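Local coordinates for protein beta-galactoside alpha-2,6-sialyltransferase (Photobacterium sp., PDB 2Z4T) that probably transfers sialic acid from a CMP-linked donor to beta-galactosides such as lactose, forming an alpha-2,6 linkage, at residues E370-A375 / N412-Q417; P211-L216 / V222-I227; E332-I337 / L434-M439; Q65-Q70 / I75-V80. All blocks are in the same frame, centred on the assembly; numbering follows the deposited sequence. Where two conformers were deposited one is given.

Contact 1. Residues E370-A375 / N412-Q417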
loop_
_atom_site.group_PDB
_atom_site.type_symbol
_atom_site.label_atom_id
_atom_site.label_comp_id
_atom_site.label_asym_id
_atom_site.label_seq_id
_atom_site.Cartn_x
_atom_site.Cartn_y
_atom_site.Cartn_z
ATOM N N GLU A 370 -3.364 28.682 4.245
ATOM C CA GLU A 370 -3.833 28.323 5.578
ATOM C C GLU A 370 -2.785 27.695 6.494
ATOM O O GLU A 370 -3.059 27.484 7.676
ATOM C CB GLU A 370 -4.984 27.308 5.470
ATOM C CG GLU A 370 -6.291 27.847 4.937
ATOM C CD GLU A 370 -7.478 27.052 5.462
ATOM O OE1 GLU A 370 -8.097 27.497 6.462
ATOM O OE2 GLU A 370 -7.778 25.972 4.904
ATOM N N ARG A 371 -1.596 27.379 6.004
ATOM C CA ARG A 371 -0.747 26.486 6.782
ATOM C C ARG A 371 -0.005 27.097 7.980
ATOM O O ARG A 371 0.358 26.376 8.924
ATOM C CB ARG A 371 0.117 25.566 5.894
ATOM C CG ARG A 371 1.216 26.198 5.137
ATOM C CD ARG A 371 1.272 25.639 3.708
ATOM N NE ARG A 371 1.761 26.711 2.857
ATOM C CZ ARG A 371 2.762 26.631 1.996
ATOM N NH1 ARG A 371 3.393 25.483 1.761
ATOM N NH2 ARG A 371 3.094 27.726 1.333
ATOM N N GLU A 372 0.168 28.415 7.989
ATOM C CA GLU A 372 0.749 29.029 9.181
ATOM C C GLU A 372 -0.269 29.023 10.305
ATOM O O GLU A 372 0.073 28.832 11.479
ATOM C CB GLU A 372 1.274 30.433 8.906
ATOM C CG GLU A 372 2.442 30.408 7.930
ATOM C CD GLU A 372 2.988 31.783 7.595
ATOM O OE1 GLU A 372 2.222 32.781 7.648
ATOM O OE2 GLU A 372 4.195 31.858 7.255
ATOM N N TYR A 373 -1.532 29.201 9.920
ATOM C CA TYR A 373 -2.646 29.202 10.854
ATOM C C TYR A 373 -2.806 27.783 11.420
ATOM O O TYR A 373 -3.070 27.609 12.613
ATOM C CB TYR A 373 -3.914 29.680 10.144
ATOM C CG TYR A 373 -5.180 29.375 10.890
ATOM C CD1 TYR A 373 -5.488 30.036 12.089
ATOM C CD2 TYR A 373 -6.075 28.427 10.410
ATOM C CE1 TYR A 373 -6.654 29.749 12.784
ATOM C CE2 TYR A 373 -7.259 28.126 11.111
ATOM C CZ TYR A 373 -7.539 28.790 12.288
ATOM O OH TYR A 373 -8.701 28.501 12.976
ATOM N N TYR A 374 -2.617 26.788 10.548
ATOM C CA TYR A 374 -2.611 25.384 10.936
ATOM C C TYR A 374 -1.488 25.089 11.926
ATOM O O TYR A 374 -1.689 24.347 12.888
ATOM C CB TYR A 374 -2.513 24.468 9.705
ATOM C CG TYR A 374 -3.858 24.016 9.181
ATOM C CD1 TYR A 374 -4.821 24.947 8.760
ATOM C CD2 TYR A 374 -4.183 22.656 9.122
ATOM C CE1 TYR A 374 -6.085 24.531 8.294
ATOM C CE2 TYR A 374 -5.454 22.229 8.656
ATOM C CZ TYR A 374 -6.391 23.173 8.242
ATOM O OH TYR A 374 -7.626 22.756 7.785
ATOM N N ALA A 375 -0.314 25.680 11.720
ATOM C CA ALA A 375 0.771 25.436 12.638
ATOM C C ALA A 375 0.425 26.046 13.992
ATOM O O ALA A 375 0.567 25.388 15.036
ATOM C CB ALA A 375 2.046 26.001 12.111
ATOM N N ASN A 412 4.915 21.140 9.830
ATOM C CA ASN A 412 5.721 20.312 10.702
ATOM C C ASN A 412 6.954 21.033 11.215
ATOM O O ASN A 412 7.261 20.936 12.404
ATOM C CB ASN A 412 6.076 18.981 10.032
ATOM C CG ASN A 412 4.841 18.140 9.737
ATOM O OD1 ASN A 412 3.773 18.392 10.283
ATOM N ND2 ASN A 412 4.986 17.133 8.885
ATOM N N THR A 413 7.647 21.784 10.357
ATOM C CA THR A 413 8.840 22.459 10.862
ATOM C C THR A 413 8.489 23.570 11.873
ATOM O O THR A 413 9.145 23.694 12.902
ATOM C CB THR A 413 9.868 22.897 9.738
ATOM O OG1 THR A 413 9.612 24.238 9.322
ATOM C CG2 THR A 413 9.827 21.959 8.521
ATOM N N LEU A 414 7.418 24.323 11.606
ATOM C CA LEU A 414 6.937 25.350 12.535
ATOM C C LEU A 414 6.578 24.784 13.910
ATOM O O LEU A 414 6.967 25.355 14.933
ATOM C CB LEU A 414 5.743 26.107 11.956
ATOM C CG LEU A 414 6.074 27.083 10.824
ATOM C CD1 LEU A 414 4.830 27.454 10.060
ATOM C CD2 LEU A 414 6.783 28.348 11.360
ATOM N N ILE A 415 5.849 23.663 13.927
ATOM C CA ILE A 415 5.463 22.993 15.175
ATOM C C ILE A 415 6.710 22.511 15.891
ATOM O O ILE A 415 6.834 22.644 17.098
ATOM C CB ILE A 415 4.509 21.787 14.927
ATOM C CG1 ILE A 415 3.135 22.265 14.484
ATOM C CG2 ILE A 415 4.368 20.926 16.166
ATOM C CD1 ILE A 415 2.253 21.154 13.942
ATOM N N MET A 416 7.640 21.980 15.119
ATOM C CA MET A 416 8.835 21.361 15.650
ATOM C C MET A 416 9.740 22.373 16.337
ATOM O O MET A 416 10.248 22.101 17.424
ATOM C CB MET A 416 9.566 20.615 14.534
ATOM C CG MET A 416 10.390 19.425 14.975
ATOM S SD MET A 416 9.639 18.222 16.123
ATOM C CE MET A 416 11.146 17.892 17.064
ATOM N N GLN A 417 9.924 23.549 15.736
ATOM C CA GLN A 417 10.831 24.527 16.345
ATOM C C GLN A 417 10.217 25.289 17.518
ATOM O O GLN A 417 10.903 26.018 18.238
ATOM C CB GLN A 417 11.478 25.459 15.313
ATOM C CG GLN A 417 10.539 26.128 14.331
ATOM C CD GLN A 417 11.210 26.433 12.979
ATOM O OE1 GLN A 417 12.210 25.802 12.600
ATOM N NE2 GLN A 417 10.648 27.395 12.247
#
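Ala375 and Leu414 meet where two helices pass each other, with the methyl CB of Ala375 3.7 Å from CB of Leu414. The same alanine carbon lies 3.8 Å from Leu414 CD1, so one methyl group touches both the base and one branch end of the leucine. Leu414 is turned for this by its first torsion, which sets CG anti to its own carbonyl carbon (chi1 -73°) and runs the chain alongside the alanine. The CD1 branch then continues toward Glu372, whose CG it reaches loosely at 4.4 Å from Leu414 CD1; here the glutamate offers only its aliphatic stem, and its second torsion is extended (chi2 179°). The next residue, Ile415, approaches with CG1, 4.1 Å from the backbone oxygen of Ala375, a van der Waals contact to a carbonyl. No hydrogen bond crosses the interface, and the buried area is small, 165 Å² over both sides. The axes of the short helical segments approach to 9.3 Å at a crossing angle of -32°, a separation that a residue as small as Ala375 suits. Ile415 also packs on Gln378 and Ile382 further along helix 371-386 and on Phe402 of strand 399-403, and its side chain lies about 9 Å from the bound CMP, close to Gly361 and His405, which bind it. Helix 371-386 links strands 356-360 and 399-403 of the parallel sheet, helix 410-417 leads from 399-403 to 423-424, and the contact joins these successive connections side by side.

Contact 2. Residues P211-L216 / V222-I227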
loop_
_atom_site.group_PDB
_atom_site.type_symbol
_atom_site.label_atom_id
_atom_site.label_comp_id
_atom_site.label_asym_id
_atom_site.label_seq_id
_atom_site.Cartn_x
_atom_site.Cartn_y
_atom_site.Cartn_z
ATOM N N PRO A 211 -6.735 4.879 -17.613
ATOM C CA PRO A 211 -5.814 4.949 -18.767
ATOM C C PRO A 211 -5.093 3.634 -19.009
ATOM O O PRO A 211 -4.722 3.348 -20.138
ATOM C CB PRO A 211 -4.813 6.044 -18.383
ATOM C CG PRO A 211 -5.483 6.810 -17.315
ATOM C CD PRO A 211 -6.343 5.831 -16.555
ATOM N N ILE A 212 -4.914 2.835 -17.969
ATOM C CA ILE A 212 -4.277 1.538 -18.117
ATOM C C ILE A 212 -5.260 0.551 -18.753
ATOM O O ILE A 212 -4.918 -0.151 -19.708
ATOM C CB ILE A 212 -3.810 0.968 -16.775
ATOM C CG1 ILE A 212 -2.766 1.892 -16.131
ATOM C CG2 ILE A 212 -3.266 -0.476 -16.968
ATOM C CD1 ILE A 212 -2.561 1.644 -14.620
ATOM N N LEU A 213 -6.485 0.515 -18.236
ATOM C CA LEU A 213 -7.439 -0.481 -18.672
ATOM C C LEU A 213 -7.900 -0.271 -20.112
ATOM O O LEU A 213 -8.234 -1.238 -20.813
ATOM C CB LEU A 213 -8.606 -0.592 -17.701
ATOM C CG LEU A 213 -8.181 -1.260 -16.388
ATOM C CD1 LEU A 213 -9.245 -1.061 -15.341
ATOM C CD2 LEU A 213 -7.872 -2.750 -16.583
ATOM N N LYS A 214 -7.877 0.967 -20.586
ATOM C CA LYS A 214 -8.309 1.155 -21.942
ATOM C C LYS A 214 -7.258 0.805 -22.977
ATOM O O LYS A 214 -7.585 0.566 -24.115
ATOM C CB LYS A 214 -8.986 2.499 -22.157
ATOM C CG LYS A 214 -8.150 3.704 -22.129
ATOM C CD LYS A 214 -9.090 4.932 -22.299
ATOM C CE LYS A 214 -9.315 5.284 -23.775
ATOM N NZ LYS A 214 -10.000 6.608 -23.908
ATOM N N GLU A 215 -5.998 0.729 -22.566
ATOM C CA GLU A 215 -4.946 0.176 -23.417
ATOM C C GLU A 215 -5.009 -1.335 -23.413
ATOM O O GLU A 215 -5.117 -1.956 -24.466
ATOM C CB GLU A 215 -3.562 0.628 -22.959
ATOM C CG GLU A 215 -3.308 2.103 -23.109
ATOM C CD GLU A 215 -3.561 2.601 -24.513
ATOM O OE1 GLU A 215 -3.027 1.993 -25.471
ATOM O OE2 GLU A 215 -4.308 3.599 -24.655
ATOM N N LEU A 216 -4.963 -1.911 -22.222
ATOM C CA LEU A 216 -5.015 -3.357 -22.016
ATOM C C LEU A 216 -6.265 -4.040 -22.585
ATOM O O LEU A 216 -6.218 -5.209 -22.988
ATOM C CB LEU A 216 -4.895 -3.672 -20.520
ATOM C CG LEU A 216 -3.516 -3.407 -19.921
ATOM C CD1 LEU A 216 -3.408 -3.937 -18.493
ATOM C CD2 LEU A 216 -2.443 -4.038 -20.813
ATOM N N VAL A 222 -3.630 -10.552 -22.499
ATOM C CA VAL A 222 -3.526 -10.118 -21.097
ATOM C C VAL A 222 -4.765 -10.367 -20.240
ATOM O O VAL A 222 -5.888 -10.099 -20.648
ATOM C CB VAL A 222 -2.813 -8.719 -20.883
ATOM C CG1 VAL A 222 -2.317 -8.147 -22.163
ATOM C CG2 VAL A 222 -3.678 -7.735 -20.136
ATOM N N THR A 223 -4.550 -10.939 -19.067
ATOM C CA THR A 223 -5.636 -11.165 -18.154
ATOM C C THR A 223 -5.428 -10.319 -16.895
ATOM O O THR A 223 -4.421 -10.435 -16.199
ATOM C CB THR A 223 -5.782 -12.649 -17.824
ATOM O OG1 THR A 223 -5.891 -13.365 -19.057
ATOM C CG2 THR A 223 -7.045 -12.906 -16.983
ATOM N N VAL A 224 -6.387 -9.435 -16.647
ATOM C CA VAL A 224 -6.408 -8.659 -15.432
ATOM C C VAL A 224 -6.974 -9.570 -14.358
ATOM O O VAL A 224 -8.179 -9.755 -14.279
ATOM C CB VAL A 224 -7.247 -7.376 -15.602
ATOM C CG1 VAL A 224 -7.144 -6.489 -14.353
ATOM C CG2 VAL A 224 -6.787 -6.612 -16.856
ATOM N N THR A 225 -6.106 -10.151 -13.538
ATOM C CA THR A 225 -6.573 -11.154 -12.592
ATOM C C THR A 225 -7.208 -10.566 -11.337
ATOM O O THR A 225 -8.027 -11.229 -10.702
ATOM C CB THR A 225 -5.478 -12.177 -12.214
ATOM O OG1 THR A 225 -4.447 -11.537 -11.448
ATOM C CG2 THR A 225 -4.890 -12.820 -13.471
ATOM N N ASN A 226 -6.853 -9.322 -11.001
ATOM C CA ASN A 226 -7.373 -8.653 -9.791
ATOM C C ASN A 226 -7.128 -7.146 -9.794
ATOM O O ASN A 226 -6.080 -6.663 -10.269
ATOM C CB ASN A 226 -6.772 -9.259 -8.498
ATOM C CG ASN A 226 -7.343 -8.620 -7.222
ATOM O OD1 ASN A 226 -8.490 -8.892 -6.835
ATOM N ND2 ASN A 226 -6.548 -7.756 -6.571
ATOM N N ILE A 227 -8.103 -6.416 -9.256
ATOM C CA ILE A 227 -7.927 -5.011 -8.917
ATOM C C ILE A 227 -8.167 -4.843 -7.425
ATOM O O ILE A 227 -9.229 -5.201 -6.906
ATOM C CB ILE A 227 -8.861 -4.076 -9.728
ATOM C CG1 ILE A 227 -8.763 -4.396 -11.231
ATOM C CG2 ILE A 227 -8.537 -2.622 -9.428
ATOM C CD1 ILE A 227 -9.635 -3.546 -12.116
#
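The beta-alpha-beta unit made of strand 194-201, helix 205-216 and strand 222-230 is closed here, as the last turns of its helix pack back on its second strand. Leu213 and Leu216 supply the helix side; Val222, Val224 and Ile227 supply the strand side. Leu213 spreads its two branches over different partners: CD2 lies 4.0 Å from CG2 of Val224, while CD1 meets CD1 of Ile227 tip to tip at 4.1 Å. Its CG stands anti to the carbonyl carbon (chi1 -72°), which carries both methyls toward the strand. Leu216 lies across Val222 at about a right angle, with CD2 4.0 Å and CD1 4.1 Å from the same Val222 CG2, so one methyl touches both leucine ends. The torsion of Val222 is nearly eclipsed (chi1 -3°), and the exact placing of its methyls deserves caution. Thr225 has helix-like backbone angles, a local irregularity consistent with the inward residues being spaced by two and then by three. All five contacting residues meet by apolar contact alone, with 204 Å² buried and no hydrogen bond between the segments. Around them, Leu213 also touches Leu198 of strand 194-201, while Ile184 and Ala188 of helix 178-190 cover Leu216 and Val222. Trp282 of helix 282-285 and Tyr286 just beyond it close over Leu213 and Ile227, and the strand pairs in parallel with 194-201 and 288-292.

Contact 3. Residues E332-I337 / L434-M439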
loop_
_atom_site.group_PDB
_atom_site.type_symbol
_atom_site.label_atom_id
_atom_site.label_comp_id
_atom_site.label_asym_id
_atom_site.label_seq_id
_atom_site.Cartn_x
_atom_site.Cartn_y
_atom_site.Cartn_z
ATOM N N GLU A 332 12.279 -6.447 8.519
ATOM C CA GLU A 332 13.388 -5.499 8.432
ATOM C C GLU A 332 13.346 -4.711 7.135
ATOM O O GLU A 332 13.582 -3.509 7.126
ATOM C CB GLU A 332 14.739 -6.202 8.550
ATOM C CG GLU A 332 15.961 -5.261 8.533
ATOM C CD GLU A 332 17.239 -5.983 8.144
ATOM O OE1 GLU A 332 18.248 -5.858 8.864
ATOM O OE2 GLU A 332 17.236 -6.708 7.127
ATOM N N LEU A 333 13.052 -5.393 6.039
ATOM C CA LEU A 333 12.998 -4.725 4.757
ATOM C C LEU A 333 11.860 -3.687 4.765
ATOM O O LEU A 333 12.038 -2.559 4.300
ATOM C CB LEU A 333 12.841 -5.740 3.623
ATOM C CG LEU A 333 12.713 -5.183 2.203
ATOM C CD1 LEU A 333 13.948 -4.325 1.789
ATOM C CD2 LEU A 333 12.441 -6.338 1.219
ATOM N N PHE A 334 10.724 -4.074 5.333
ATOM C CA PHE A 334 9.585 -3.187 5.507
ATOM C C PHE A 334 9.931 -1.913 6.293
ATOM O O PHE A 334 9.693 -0.800 5.797
ATOM C CB PHE A 334 8.436 -3.959 6.175
ATOM C CG PHE A 334 7.209 -3.139 6.424
ATOM C CD1 PHE A 334 6.387 -2.756 5.377
ATOM C CD2 PHE A 334 6.855 -2.776 7.722
ATOM C CE1 PHE A 334 5.243 -1.994 5.621
ATOM C CE2 PHE A 334 5.709 -2.017 7.979
ATOM C CZ PHE A 334 4.905 -1.624 6.928
ATOM N N LEU A 335 10.494 -2.071 7.499
ATOM C CA LEU A 335 10.788 -0.912 8.366
ATOM C C LEU A 335 11.778 0.021 7.693
ATOM O O LEU A 335 11.725 1.255 7.814
ATOM C CB LEU A 335 11.318 -1.328 9.760
ATOM C CG LEU A 335 10.357 -2.172 10.599
ATOM C CD1 LEU A 335 10.921 -2.414 11.982
ATOM C CD2 LEU A 335 8.944 -1.541 10.671
ATOM N N SER A 336 12.671 -0.612 6.969
ATOM C CA SER A 336 13.699 0.068 6.261
ATOM C C SER A 336 13.103 0.878 5.104
ATOM O O SER A 336 13.471 2.029 4.903
ATOM C CB SER A 336 14.688 -0.972 5.774
ATOM O OG SER A 336 15.624 -0.367 4.946
ATOM N N ILE A 337 12.161 0.301 4.368
ATOM C CA ILE A 337 11.501 1.048 3.307
ATOM C C ILE A 337 10.626 2.206 3.813
ATOM O O ILE A 337 10.607 3.266 3.197
ATOM C CB ILE A 337 10.720 0.137 2.335
ATOM C CG1 ILE A 337 11.705 -0.800 1.615
ATOM C CG2 ILE A 337 9.957 1.000 1.311
ATOM C CD1 ILE A 337 11.062 -1.866 0.736
ATOM N N LEU A 434 3.557 2.204 13.714
ATOM C CA LEU A 434 3.824 2.160 15.154
ATOM C C LEU A 434 2.851 1.226 15.859
ATOM O O LEU A 434 3.220 0.558 16.819
ATOM C CB LEU A 434 3.821 3.541 15.831
ATOM C CG LEU A 434 4.693 4.724 15.391
ATOM C CD1 LEU A 434 5.275 5.326 16.620
ATOM C CD2 LEU A 434 5.807 4.406 14.388
ATOM N N MET A 435 1.612 1.188 15.390
ATOM C CA MET A 435 0.655 0.219 15.906
ATOM C C MET A 435 1.110 -1.211 15.620
ATOM O O MET A 435 1.109 -2.037 16.522
ATOM C CB MET A 435 -0.734 0.435 15.317
ATOM C CG MET A 435 -1.815 -0.456 15.927
ATOM S SD MET A 435 -3.359 -0.329 14.979
ATOM C CE MET A 435 -2.798 -1.055 13.426
ATOM N N MET A 436 1.499 -1.478 14.373
ATOM C CA MET A 436 1.879 -2.817 13.921
ATOM C C MET A 436 3.164 -3.302 14.556
ATOM O O MET A 436 3.350 -4.513 14.700
ATOM C CB MET A 436 2.026 -2.869 12.398
ATOM C CG MET A 436 0.714 -2.631 11.655
ATOM S SD MET A 436 0.837 -3.048 9.930
ATOM C CE MET A 436 1.766 -1.661 9.283
ATOM N N THR A 437 4.043 -2.374 14.933
ATOM C CA THR A 437 5.297 -2.742 15.575
ATOM C C THR A 437 5.212 -2.709 17.112
ATOM O O THR A 437 6.221 -2.905 17.812
ATOM C CB THR A 437 6.464 -1.855 15.093
ATOM O OG1 THR A 437 6.154 -0.480 15.343
ATOM C CG2 THR A 437 6.746 -2.062 13.554
ATOM N N ASP A 438 4.004 -2.479 17.637
ATOM C CA ASP A 438 3.787 -2.407 19.093
ATOM C C ASP A 438 4.639 -1.296 19.716
ATOM O O ASP A 438 5.314 -1.507 20.710
ATOM C CB ASP A 438 4.060 -3.768 19.749
ATOM C CG ASP A 438 3.594 -3.826 21.193
ATOM O OD1 ASP A 438 2.576 -3.155 21.548
ATOM O OD2 ASP A 438 4.250 -4.550 21.992
ATOM N N MET A 439 4.600 -0.120 19.096
ATOM C CA MET A 439 5.422 1.036 19.455
ATOM C C MET A 439 4.519 2.232 19.731
ATOM O O MET A 439 4.924 3.392 19.595
ATOM C CB MET A 439 6.394 1.379 18.320
ATOM C CG MET A 439 7.628 0.471 18.208
ATOM S SD MET A 439 8.530 0.333 19.772
ATOM C CE MET A 439 9.289 1.957 19.912
#
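The ring of Phe334 meets the methyl end of Met436, whose CE lies 3.9 Å from Phe334 CZ and 4.2 Å from Phe334 CE2. The methyl comes in obliquely at the far end of the ring, and the two side chains run at about a right angle. Phe334 directs its ring toward segment 434-439, with CG anti to the backbone N (chi1 179°), and Leu132, Met133 and Ile136 of helix 126-141 also touch it. Met436 reaches the ring by a chain extended at chi2 that bends at its last torsion (chi3 -76°), turning CE toward the aromatic tip; Met133 packs on this methionine too. Beside this pair, Leu335 and Thr437 approach tip to tip, Leu335 CD2 lying 3.7 Å from Thr437 CG2. The threonine's first torsion sends its methyl across the gap, whereas its hydroxyl OG1 is bonded to the backbone oxygen of Val433, four residues back in the helix that Thr437 follows. The backbones stay well apart, the nearest CA atoms being those of Leu335 and Thr437 at 9.2 Å, so side chains alone span the interface and bury 124 Å². Helix 431-436 begins with residues of the nucleotide site, Phe431 and Glu432, next to Ser430, and the side chain of Met436 lies about 9 Å from the bound CMP. At its other end the helix finishes in a Schellman motif: Met439 N bonds to Leu434 O at 2.7 Å, Asp438 N to Met435 O at 3.1 Å, and Asp438 takes the positive phi of the C-prime position.

Contact 4. Residues Q65-Q70 / I75-V80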
loop_
_atom_site.group_PDB
_atom_site.type_symbol
_atom_site.label_atom_id
_atom_site.label_comp_id
_atom_site.label_asym_id
_atom_site.label_seq_id
_atom_site.Cartn_x
_atom_site.Cartn_y
_atom_site.Cartn_z
ATOM N N GLN A 65 9.582 -29.872 -26.641
ATOM C CA GLN A 65 10.990 -30.267 -26.657
ATOM C C GLN A 65 11.890 -29.039 -26.626
ATOM O O GLN A 65 11.822 -28.198 -27.505
ATOM C CB GLN A 65 11.266 -31.101 -27.904
ATOM C CG GLN A 65 10.776 -32.493 -27.793
ATOM C CD GLN A 65 11.700 -33.321 -26.938
ATOM O OE1 GLN A 65 12.861 -33.533 -27.290
ATOM N NE2 GLN A 65 11.203 -33.788 -25.800
ATOM N N LEU A 66 12.744 -28.941 -25.617
ATOM C CA LEU A 66 13.524 -27.713 -25.393
ATOM C C LEU A 66 15.017 -27.866 -25.657
ATOM O O LEU A 66 15.729 -26.858 -25.811
ATOM C CB LEU A 66 13.331 -27.191 -23.959
ATOM C CG LEU A 66 11.939 -26.960 -23.388
ATOM C CD1 LEU A 66 12.076 -26.190 -22.075
ATOM C CD2 LEU A 66 11.033 -26.214 -24.353
ATOM N N LEU A 67 15.488 -29.114 -25.695
ATOM C CA LEU A 67 16.915 -29.401 -25.862
ATOM C C LEU A 67 17.321 -29.611 -27.337
ATOM O O LEU A 67 17.024 -30.644 -27.948
ATOM C CB LEU A 67 17.288 -30.598 -25.006
ATOM C CG LEU A 67 18.422 -30.422 -24.016
ATOM C CD1 LEU A 67 18.341 -29.079 -23.310
ATOM C CD2 LEU A 67 18.336 -31.550 -23.015
ATOM N N THR A 68 18.031 -28.633 -27.894
ATOM C CA THR A 68 18.219 -28.547 -29.353
ATOM C C THR A 68 19.546 -29.124 -29.902
ATOM O O THR A 68 20.107 -28.572 -30.857
ATOM C CB THR A 68 17.995 -27.071 -29.882
ATOM O OG1 THR A 68 18.931 -26.179 -29.254
ATOM C CG2 THR A 68 16.546 -26.570 -29.616
ATOM N N GLU A 69 20.033 -30.222 -29.315
ATOM C CA GLU A 69 21.232 -30.963 -29.803
ATOM C C GLU A 69 22.628 -30.366 -29.554
ATOM O O GLU A 69 23.532 -31.099 -29.151
ATOM C CB GLU A 69 21.105 -31.425 -31.268
ATOM C CG GLU A 69 20.711 -32.899 -31.400
ATOM C CD GLU A 69 20.850 -33.468 -32.821
ATOM O OE1 GLU A 69 21.322 -32.749 -33.749
ATOM O OE2 GLU A 69 20.479 -34.657 -33.002
ATOM N N GLN A 70 22.824 -29.073 -29.813
ATOM C CA GLN A 70 24.077 -28.421 -29.388
ATOM C C GLN A 70 23.947 -27.899 -27.951
ATOM O O GLN A 70 24.952 -27.605 -27.289
ATOM C CB GLN A 70 24.564 -27.346 -30.389
ATOM C CG GLN A 70 26.106 -26.984 -30.310
ATOM C CD GLN A 70 27.101 -28.204 -30.338
ATOM O OE1 GLN A 70 28.060 -28.252 -29.552
ATOM N NE2 GLN A 70 26.869 -29.165 -31.244
ATOM N N ILE A 75 28.274 -28.457 -20.690
ATOM C CA ILE A 75 28.010 -29.022 -19.359
ATOM C C ILE A 75 26.986 -28.197 -18.570
ATOM O O ILE A 75 26.152 -28.757 -17.875
ATOM C CB ILE A 75 29.302 -29.445 -18.552
ATOM C CG1 ILE A 75 29.849 -28.308 -17.717
ATOM C CG2 ILE A 75 30.359 -30.085 -19.449
ATOM C CD1 ILE A 75 29.375 -28.385 -16.281
ATOM N N SER A 76 27.004 -26.882 -18.717
ATOM C CA SER A 76 25.913 -26.110 -18.160
ATOM C C SER A 76 24.666 -26.205 -19.054
ATOM O O SER A 76 24.768 -26.299 -20.273
ATOM C CB SER A 76 26.324 -24.663 -17.898
ATOM O OG SER A 76 26.204 -23.881 -19.058
ATOM N N LEU A 77 23.495 -26.205 -18.426
ATOM C CA LEU A 77 22.217 -26.356 -19.119
ATOM C C LEU A 77 21.725 -25.026 -19.676
ATOM O O LEU A 77 21.497 -24.076 -18.932
ATOM C CB LEU A 77 21.166 -26.920 -18.160
ATOM C CG LEU A 77 19.717 -26.991 -18.660
ATOM C CD1 LEU A 77 19.507 -28.158 -19.656
ATOM C CD2 LEU A 77 18.733 -27.051 -17.489
ATOM N N SER A 78 21.554 -24.972 -20.987
ATOM C CA SER A 78 21.058 -23.775 -21.623
ATOM C C SER A 78 19.748 -24.055 -22.368
ATOM O O SER A 78 19.711 -24.865 -23.301
ATOM C CB SER A 78 22.120 -23.224 -22.561
ATOM O OG SER A 78 22.017 -21.822 -22.592
ATOM N N VAL A 79 18.670 -23.412 -21.922
ATOM C CA VAL A 79 17.344 -23.558 -22.531
ATOM C C VAL A 79 16.505 -22.294 -22.440
ATOM O O VAL A 79 16.680 -21.468 -21.544
ATOM C CB VAL A 79 16.517 -24.724 -21.922
ATOM C CG1 VAL A 79 16.933 -26.038 -22.546
ATOM C CG2 VAL A 79 16.651 -24.783 -20.410
ATOM N N VAL A 80 15.578 -22.169 -23.370
ATOM C CA VAL A 80 14.632 -21.079 -23.397
ATOM C C VAL A 80 13.295 -21.697 -23.007
ATOM O O VAL A 80 12.901 -22.718 -23.574
ATOM C CB VAL A 80 14.562 -20.469 -24.822
ATOM C CG1 VAL A 80 13.622 -19.288 -24.865
ATOM C CG2 VAL A 80 15.969 -20.043 -25.283
HETATM O O HOH W 1 15.832 -24.326 -25.710
#
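Leu77 begins the contact along the strand: its CD1 lies 3.9 Å from CD1 of Leu67, the two side chains crossing at about a right angle. The CG of Leu77 stands anti to its backbone N (chi1 173°), bringing that branch round to the loop. Ser78 adds little, its side chain staying clear of the loop; its OG is bonded to Tyr39 OH. Val79 has the largest share of the strand side, through CG1, 3.4 Å from Leu67 CD1 and 4.0 Å from Leu66 CB. The first of these is tight, and as Leu67 is not in a staggered rotamer (chi1 -125°) its exact placing is uncertain. Val80 contributes backbone: a water accepts its N-H at 3.2 Å between Val80 N and the water oxygen. The same water lies 2.5 Å from Leu66 O, to which it donates; that is short, so the bridge between the segments is read with reserve. Val80 O lies 3.9 Å from Leu66 CD1. In the immunoglobulin-like sandwich, strand 77-80 pairs antiparallel with 39-42, Leu67 and Leu77 pack on Trp57 of strand 52-61, Phe92 of strand 88-98 touches Leu66 and Leu67, and Val108 and Leu110 of strand 103-122 meet Leu77 and Val79.

In the fold
From the N terminus, contact 4 comes first, closing a short turn within the immunoglobulin-like domain. Contact 2 follows in series, its centre about 35 Å from that of contact 4, and joins helix to strand in a beta-alpha-beta unit of the sialyltransferase part. Contact 3 opens next at residues 332-337 and closes almost a hundred residues later, tying helix 328-338 to the end of helix 431-436. Contact 1 opens and closes within that long excursion, its centre about 27 Å from that of contact 3, and joins two helices that connect strands of the six-stranded parallel sheet. These two nest, and no pair crosses. Contacts 1 and 3 lie near the bound CMP, contacts 2 and 4 away from the annotated sites.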